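Local coordinates for protein sensor histidine kinase CitA (Klebsiella pneumoniae, PDB 1P0Z) that senses citrate through its periplasmic PAS-like domain and, as a homodimeric histidine kinase, probably activates the response regulator CitB by phosphorylation to induce citrate-fermentation genes, at residues V8-M17 against S100-I108; T54-R62 against K73-L84. All blocks are in the same frame, centred on the assembly; numbering follows the deposited sequence.

Contact 1 (V8-M17 against S100-I108); sequences VGQRALIQAM and SSLRGKSPI. With NA (sodium ion), chain L; MO7 (bis(mu4-oxo)-bis(mu3-oxo)-octakis(mu2-oxo)-dodecaoxo-heptamolybdenum (VI)), chain M; OMO (Mo(VI)(=O)(oh)2 cluster), chain N.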
# COMPACT_ATOMS: atom_id res chain seq x y z
N VAL A 8 -5.05 -0.76 -14.66
CA VAL A 8 -3.96 -0.90 -13.69
C VAL A 8 -4.40 -0.41 -12.31
O VAL A 8 -4.09 -1.02 -11.29
CB VAL A 8 -2.73 -0.11 -14.17
CG1 VAL A 8 -1.62 -0.09 -13.08
CG2 VAL A 8 -2.21 -0.79 -15.49
N GLY A 9 -5.07 0.74 -12.26
CA GLY A 9 -5.50 1.27 -10.98
C GLY A 9 -6.47 0.31 -10.28
O GLY A 9 -6.35 0.11 -9.07
N GLN A 10 -7.36 -0.32 -11.04
CA GLN A 10 -8.32 -1.25 -10.43
C GLN A 10 -7.59 -2.47 -9.88
O GLN A 10 -7.96 -2.94 -8.80
CB GLN A 10 -9.40 -1.64 -11.45
CG GLN A 10 -10.33 -0.47 -11.80
CD GLN A 10 -11.02 0.13 -10.56
OE1 GLN A 10 -11.82 -0.52 -9.91
NE2 GLN A 10 -10.67 1.37 -10.23
N ARG A 11 -6.58 -2.96 -10.60
CA ARG A 11 -5.77 -4.10 -10.16
C ARG A 11 -5.05 -3.73 -8.86
O ARG A 11 -4.99 -4.51 -7.89
CB ARG A 11 -4.73 -4.49 -11.24
CG ARG A 11 -5.19 -5.59 -12.21
CD ARG A 11 -5.11 -7.00 -11.54
NE ARG A 11 -3.71 -7.44 -11.38
CZ ARG A 11 -3.29 -8.29 -10.44
NH1 ARG A 11 -4.15 -8.81 -9.55
NH2 ARG A 11 -1.99 -8.62 -10.39
N ALA A 12 -4.51 -2.52 -8.83
CA ALA A 12 -3.78 -2.09 -7.63
C ALA A 12 -4.73 -1.97 -6.44
O ALA A 12 -4.38 -2.38 -5.31
CB ALA A 12 -3.12 -0.71 -7.90
N LEU A 13 -5.90 -1.40 -6.69
CA LEU A 13 -6.87 -1.20 -5.62
C LEU A 13 -7.38 -2.52 -5.04
O LEU A 13 -7.45 -2.68 -3.81
CB LEU A 13 -8.02 -0.32 -6.11
CG LEU A 13 -9.15 -0.06 -5.10
CD1 LEU A 13 -8.58 0.57 -3.82
CD2 LEU A 13 -10.19 0.83 -5.79
N ILE A 14 -7.69 -3.45 -5.93
CA ILE A 14 -8.19 -4.75 -5.50
C ILE A 14 -7.16 -5.42 -4.62
O ILE A 14 -7.49 -5.93 -3.56
CB ILE A 14 -8.53 -5.68 -6.71
CG1 ILE A 14 -9.84 -5.20 -7.35
CG2 ILE A 14 -8.64 -7.15 -6.26
CD1 ILE A 14 -11.05 -5.27 -6.42
N GLN A 15 -5.91 -5.40 -5.05
CA GLN A 15 -4.83 -6.03 -4.29
C GLN A 15 -4.62 -5.34 -2.94
O GLN A 15 -4.38 -6.00 -1.92
CB GLN A 15 -3.53 -6.02 -5.08
CG GLN A 15 -3.59 -7.00 -6.25
CD GLN A 15 -2.36 -6.85 -7.13
OE1 GLN A 15 -1.40 -7.59 -6.98
NE2 GLN A 15 -2.38 -5.88 -8.04
N ALA A 16 -4.71 -4.00 -2.91
CA ALA A 16 -4.50 -3.31 -1.63
C ALA A 16 -5.61 -3.63 -0.64
O ALA A 16 -5.36 -3.74 0.56
CB ALA A 16 -4.44 -1.79 -1.85
N MET A 17 -6.81 -3.73 -1.15
CA MET A 17 -7.94 -4.09 -0.30
C MET A 17 -7.75 -5.51 0.25
O MET A 17 -7.94 -5.74 1.46
CB MET A 17 -9.25 -3.96 -1.08
CG MET A 17 -9.56 -2.51 -1.35
SD MET A 17 -11.05 -2.29 -2.28
CE MET A 17 -12.24 -2.87 -1.09
N SER A 100 6.84 8.12 -10.83
CA SER A 100 5.42 8.37 -11.01
C SER A 100 4.68 7.03 -11.10
O SER A 100 4.93 6.22 -12.01
CB SER A 100 5.17 9.22 -12.25
OG SER A 100 3.82 9.61 -12.27
N SER A 101 3.78 6.81 -10.14
CA SER A 101 3.08 5.53 -10.09
C SER A 101 1.63 5.64 -9.71
O SER A 101 1.23 6.56 -8.99
CB SER A 101 3.75 4.64 -9.01
OG SER A 101 3.79 5.29 -7.71
N LEU A 102 0.82 4.69 -10.18
CA LEU A 102 -0.61 4.63 -9.84
C LEU A 102 -0.64 3.73 -8.59
O LEU A 102 -0.07 2.64 -8.63
CB LEU A 102 -1.37 3.98 -11.00
CG LEU A 102 -2.87 4.27 -11.15
CD1 LEU A 102 -3.11 5.75 -11.26
CD2 LEU A 102 -3.39 3.56 -12.38
N ARG A 103 -1.31 4.17 -7.51
CA ARG A 103 -1.35 3.43 -6.25
C ARG A 103 -2.76 3.04 -5.92
O ARG A 103 -3.67 3.83 -6.16
CB ARG A 103 -0.92 4.31 -5.05
CG ARG A 103 0.48 4.89 -5.17
CD ARG A 103 0.47 6.39 -5.73
NE ARG A 103 1.89 6.74 -5.72
CZ ARG A 103 2.54 7.23 -4.66
NH1 ARG A 103 1.88 7.53 -3.55
NH2 ARG A 103 3.89 7.29 -4.68
N GLY A 104 -2.93 1.84 -5.41
CA GLY A 104 -4.24 1.46 -4.88
C GLY A 104 -3.96 1.52 -3.37
O GLY A 104 -3.00 0.89 -2.91
N LYS A 105 -4.78 2.25 -2.61
CA LYS A 105 -4.59 2.42 -1.17
C LYS A 105 -5.80 1.96 -0.42
O LYS A 105 -6.92 2.15 -0.89
CB LYS A 105 -4.38 3.88 -0.83
CG LYS A 105 -3.26 4.59 -1.66
CD LYS A 105 -2.25 5.23 -0.72
CE LYS A 105 -1.38 6.17 -1.46
NZ LYS A 105 -0.36 6.68 -0.50
N SER A 106 -5.58 1.32 0.73
CA SER A 106 -6.74 0.87 1.53
C SER A 106 -6.25 0.82 2.98
O SER A 106 -5.11 0.41 3.25
CB SER A 106 -7.16 -0.55 1.07
OG SER A 106 -8.37 -0.93 1.75
N PRO A 107 -7.13 1.18 3.94
CA PRO A 107 -6.70 1.15 5.34
C PRO A 107 -6.67 -0.29 5.87
O PRO A 107 -7.37 -1.17 5.33
CB PRO A 107 -7.81 1.93 6.07
CG PRO A 107 -9.06 1.66 5.23
CD PRO A 107 -8.50 1.69 3.78
N ILE A 108 -5.82 -0.53 6.84
CA ILE A 108 -5.79 -1.83 7.54
C ILE A 108 -6.58 -1.46 8.81
O ILE A 108 -6.24 -0.47 9.47
CB ILE A 108 -4.37 -2.23 7.96
CG1 ILE A 108 -3.42 -2.23 6.76
CG2 ILE A 108 -4.42 -3.61 8.62
CD1 ILE A 108 -1.95 -2.49 7.15
NA NA L . -8.83 -2.20 3.76
MO1 MO7 M . -4.49 0.93 -22.33
O1 MO7 M . -5.84 0.04 -22.35
O2 MO7 M . -2.81 2.15 -21.98
O3 MO7 M . -3.38 -0.18 -21.21
O4 MO7 M . -3.72 0.54 -23.91
O5 MO7 M . -5.18 1.46 -20.25
MO2 MO7 M . -1.76 1.96 -23.86
O6 MO7 M . -0.44 2.91 -23.69
O7 MO7 M . -1.15 0.51 -22.83
O8 MO7 M . -1.56 1.26 -25.46
MO3 MO7 M . -1.46 0.90 -20.88
O9 MO7 M . -2.53 1.26 -19.26
O10 MO7 M . -0.26 2.11 -20.63
O11 MO7 M . -0.66 -0.53 -20.36
MO4 MO7 M . -4.09 0.08 -19.06
O12 MO7 M . -5.62 -0.93 -19.65
O13 MO7 M . -3.18 -1.38 -18.70
O14 MO7 M . -4.64 0.67 -17.49
MO5 MO7 M . -6.97 0.34 -20.17
O15 MO7 M . -7.63 0.69 -18.60
O16 MO7 M . -8.12 -0.76 -20.83
O17 MO7 M . -5.24 2.64 -22.65
O18 MO7 M . -3.01 3.33 -24.24
O19 MO7 M . -7.47 1.93 -21.10
MO6 MO7 M . -3.60 4.08 -22.50
MO7 MO7 M . -6.21 3.30 -20.72
O20 MO7 M . -4.51 4.16 -20.76
O21 MO7 M . -2.28 4.94 -22.11
O22 MO7 M . -4.65 5.24 -23.30
O23 MO7 M . -7.09 4.51 -21.68
O24 MO7 M . -6.67 3.70 -19.09
OM1 OMO N . 6.31 9.08 -1.03
MO OMO N . 4.71 8.13 -0.80
OR1 OMO N . 3.69 9.03 -1.84
OM2 OMO N . 4.26 8.70 0.79
O HOH W 1 -9.90 -4.03 2.69
O HOH W 2 -11.02 -0.98 3.63
O HOH W 3 -9.86 -3.07 5.84
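Ala12 and Ala16 lay their methyls on the backbone of Gly104, while on the other side of the strand the flat guanidinium of Arg103 has the molybdenum of the oxo cluster in plane at its edge. Arg103 NH1 gives that cluster's OR1 a bond of 2.9 Å, NH2 a weaker one, and Asp79 adds a salt bridge. On the helix, Gln15 NE2 sits 3.5 Å above the guanidinium plane of Arg11, over its centre. The same NE2 donates to Arg11 O, coming from 71° above the carbonyl plane, with the helical Gln15 N on the opposite face.

Between helix and strand the fit is close: Ala16 CB is 3.2 Å from Gly104 O, and Leu13 N faces Gly104 CA. With no side chain at Gly104, the axes approach to 6.2 Å and run the same way, inclined at 28°. This is the N-terminal helix 6-20 of the periplasmic PAS domain, laid along one face of its five-stranded antiparallel sheet. Leu13 CD1 reaches Lys105 O, 3.7 Å away. At the early end of the pairing, in one of the two conformers modelled for Leu102, its CD2 lies over the Gly9 backbone, 3.3 Å from Gly9 N, with Val8 CG1 alongside.

With chi1 at -174°, Ser106 turns OG past the strand to bind the sodium ion, 2.4 Å away. Pro107 O, Ser20 and three waters complete the site. The Ser106 hydroxyl is also hydrogen-bonded to Ser89. One of the sodium waters donates to Met17 O, tying the helix to the metal, and Met17 CG rests against Ser106 OG.

Contact 2 (T54-R62 against K73-L84); sequences TVGDASGQR and KSMEGGDSDEAL. With OMO (Mo(VI)(=O)(oh)2 cluster), chain N.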
# COMPACT_ATOMS: atom_id res chain seq x y z
N THR A 54 3.77 -0.95 -0.12
CA THR A 54 4.21 -0.25 1.07
C THR A 54 3.16 -0.47 2.16
O THR A 54 1.95 -0.46 1.87
CB THR A 54 4.30 1.30 0.83
OG1 THR A 54 5.35 1.57 -0.11
CG2 THR A 54 4.60 2.06 2.16
N VAL A 55 3.61 -0.69 3.41
CA VAL A 55 2.68 -0.84 4.52
C VAL A 55 3.06 0.22 5.55
O VAL A 55 4.26 0.37 5.89
CB VAL A 55 2.77 -2.22 5.21
CG1 VAL A 55 1.77 -2.25 6.39
CG2 VAL A 55 2.46 -3.35 4.19
N GLY A 56 2.06 0.98 5.99
CA GLY A 56 2.34 2.01 6.99
C GLY A 56 1.48 1.82 8.24
O GLY A 56 0.44 1.15 8.19
N ASP A 57 1.92 2.42 9.35
CA ASP A 57 1.11 2.33 10.57
C ASP A 57 0.07 3.44 10.59
O ASP A 57 -0.13 4.17 9.60
CB ASP A 57 2.00 2.33 11.83
CG ASP A 57 2.65 3.67 12.12
OD1 ASP A 57 2.31 4.70 11.50
OD2 ASP A 57 3.54 3.66 13.01
N ALA A 58 -0.63 3.59 11.72
CA ALA A 58 -1.70 4.56 11.80
C ALA A 58 -1.28 6.01 11.57
O ALA A 58 -2.09 6.84 11.13
CB ALA A 58 -2.42 4.42 13.17
N SER A 59 -0.03 6.34 11.90
CA SER A 59 0.45 7.70 11.70
C SER A 59 1.15 7.83 10.35
O SER A 59 1.67 8.89 10.00
CB SER A 59 1.42 8.09 12.82
OG SER A 59 2.63 7.35 12.70
N GLY A 60 1.18 6.73 9.58
CA GLY A 60 1.83 6.79 8.28
C GLY A 60 3.32 6.50 8.32
O GLY A 60 4.04 6.78 7.35
N GLN A 61 3.81 5.97 9.44
CA GLN A 61 5.22 5.58 9.51
C GLN A 61 5.34 4.20 8.80
O GLN A 61 4.57 3.30 9.08
CB GLN A 61 5.69 5.44 10.97
CG GLN A 61 7.17 5.07 11.03
CD GLN A 61 7.66 4.86 12.46
OE1 GLN A 61 7.95 3.74 12.88
NE2 GLN A 61 7.74 5.95 13.21
N ARG A 62 6.29 4.05 7.88
CA ARG A 62 6.40 2.78 7.17
C ARG A 62 6.86 1.59 8.00
O ARG A 62 7.85 1.68 8.73
CB ARG A 62 7.33 2.92 5.95
CG ARG A 62 6.87 3.98 4.94
CD ARG A 62 7.71 3.84 3.64
NE ARG A 62 7.48 4.98 2.75
CZ ARG A 62 8.10 6.15 2.88
NH1 ARG A 62 9.01 6.33 3.85
NH2 ARG A 62 7.81 7.15 2.06
N LYS A 73 10.53 5.49 8.38
CA LYS A 73 10.37 6.87 7.94
C LYS A 73 8.90 7.10 7.58
O LYS A 73 8.17 6.15 7.28
CB LYS A 73 11.28 7.14 6.76
CG LYS A 73 12.77 7.08 7.16
CD LYS A 73 13.69 7.43 6.01
CE LYS A 73 15.15 7.28 6.47
NZ LYS A 73 16.10 7.45 5.34
N SER A 74 8.47 8.36 7.63
CA SER A 74 7.08 8.72 7.34
C SER A 74 6.73 8.77 5.86
O SER A 74 7.55 9.15 5.04
CB SER A 74 6.78 10.09 7.95
OG SER A 74 5.44 10.50 7.69
N MET A 75 5.49 8.39 5.54
CA MET A 75 4.98 8.47 4.16
C MET A 75 4.58 9.95 4.06
O MET A 75 3.57 10.36 4.63
CB MET A 75 3.76 7.56 4.01
CG MET A 75 4.16 6.08 4.04
SD MET A 75 2.76 4.97 4.20
CE MET A 75 2.09 5.00 2.46
N GLU A 76 5.38 10.73 3.33
CA GLU A 76 5.16 12.17 3.22
C GLU A 76 4.56 12.63 1.92
O GLU A 76 4.47 13.83 1.65
CB GLU A 76 6.50 12.88 3.45
CG GLU A 76 7.00 12.75 4.88
CD GLU A 76 6.15 13.55 5.84
OE1 GLU A 76 6.04 14.78 5.65
OE2 GLU A 76 5.59 12.97 6.79
N GLY A 77 4.11 11.68 1.10
CA GLY A 77 3.54 12.05 -0.19
C GLY A 77 2.28 12.87 -0.13
O GLY A 77 1.96 13.59 -1.08
N GLY A 78 1.54 12.77 0.98
CA GLY A 78 0.32 13.54 1.10
C GLY A 78 -0.93 12.91 0.52
O GLY A 78 -2.00 13.53 0.55
N ASP A 79 -0.81 11.68 0.00
CA ASP A 79 -1.99 11.05 -0.60
C ASP A 79 -2.45 9.84 0.21
O ASP A 79 -3.14 8.96 -0.32
CB ASP A 79 -1.70 10.67 -2.06
CG ASP A 79 -0.66 9.52 -2.21
OD1 ASP A 79 0.18 9.30 -1.31
OD2 ASP A 79 -0.71 8.81 -3.27
N SER A 80 -2.11 9.82 1.49
CA SER A 80 -2.51 8.70 2.34
C SER A 80 -3.57 9.12 3.37
O SER A 80 -4.15 8.28 4.05
CB SER A 80 -1.30 8.12 3.08
OG SER A 80 -0.33 7.60 2.18
N ASP A 81 -3.83 10.43 3.46
CA ASP A 81 -4.77 10.91 4.48
C ASP A 81 -6.16 10.34 4.42
O ASP A 81 -6.74 10.00 5.47
CB ASP A 81 -4.85 12.43 4.42
CG ASP A 81 -3.69 13.09 5.15
OD1 ASP A 81 -2.60 12.46 5.24
OD2 ASP A 81 -3.86 14.24 5.63
N GLU A 82 -6.70 10.19 3.20
CA GLU A 82 -8.07 9.71 3.14
C GLU A 82 -8.23 8.28 3.64
O GLU A 82 -9.28 7.93 4.18
CB GLU A 82 -8.65 9.93 1.74
CG GLU A 82 -8.69 11.46 1.41
CD GLU A 82 -9.34 12.31 2.53
OE1 GLU A 82 -10.39 11.92 3.12
OE2 GLU A 82 -8.79 13.41 2.84
N ALA A 83 -7.18 7.47 3.51
CA ALA A 83 -7.24 6.11 4.03
C ALA A 83 -6.97 6.12 5.54
O ALA A 83 -7.68 5.47 6.31
CB ALA A 83 -6.19 5.22 3.33
N LEU A 84 -5.94 6.86 5.96
CA LEU A 84 -5.55 6.87 7.37
C LEU A 84 -6.53 7.56 8.29
O LEU A 84 -6.74 7.12 9.44
CB LEU A 84 -4.17 7.51 7.53
CG LEU A 84 -3.01 6.63 7.02
CD1 LEU A 84 -1.72 7.42 7.02
CD2 LEU A 84 -2.92 5.32 7.86
OM1 OMO N . 6.31 9.08 -1.03
MO OMO N . 4.71 8.13 -0.80
OR1 OMO N . 3.69 9.03 -1.84
OM2 OMO N . 4.26 8.70 0.79
O HOH W 4 -4.88 6.39 11.42
O HOH W 5 2.64 10.32 7.15
O HOH W 6 7.32 10.14 1.36
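Met75 lies against Arg62, the two side chains crossing with CG to CG at 3.5 Å. Its CA stands 3.8 Å above the guanidinium plane, offset toward the rim, while Lys73 CB and OM1 of the molybdenum cluster lie in plane at the guanidinium edge. Bent at chi3 (77°), Met75 brings CE tip to tip with Thr54 CG2, 3.9 Å away. Leu84 straddles the turn from the other end, its CD2 3.5 Å from Asp57 O and its CD1 against Gly60 CA.

Two backbone bonds set the strands that carry Arg62 and Met75: Met75 N to Gly60 O at 2.8 Å and the almost straight Arg62 N to Lys73 O (2.9 Å, 177°). They enclose Gln61 and Ser74, the non-hydrogen-bonded pair of a single antiparallel bridge. Behind them Asp57 OD1 is gripped by Ser59 N, Ser59 OG and Gln61 N, an Asx turn over the type I turn Asp57-Gly60. Asp57 OD2 makes a salt bridge to Arg32. Ser74 OG donates to Glu76 OE2 at 2.6 Å, and one water donates to both Ser74 OG and Met75 O.

Gly77 N donates to cluster OM2 (3.0 Å), and a water joins OM1 to Glu76 N and, weakly, to Arg62 NH2. Arg62 NH2 and Thr54 OG1 also hold a bound citrate. Strand 52-57, the edge strand begun by Arg62 and the loop 73-80 thus probably form one wall of the citrate pocket of this PAS domain.

Contact 1 is the more buried of the two and joins the N-terminal helix to strand 101-108; contact 2 is partly buried and fastens loop 73-80 and the start of helix 81-86 over the end of strand 52-57. Both rest on the same sheet, centres about 14 Å apart. No hydrogen bond crosses contact 1, which relies on apolar packing against glycine backbone and, at one end, a sodium ion and its water, whereas contact 2 uses backbone bonds, water and an arginine. They meet where Lys105 NZ forms a salt bridge with Asp79 OD1 (2.8 Å) and where Pro107 CB packs on Ala83 O. Arg103 and Lys105 from contact 1 and Arg62 from contact 2 all bind citrate.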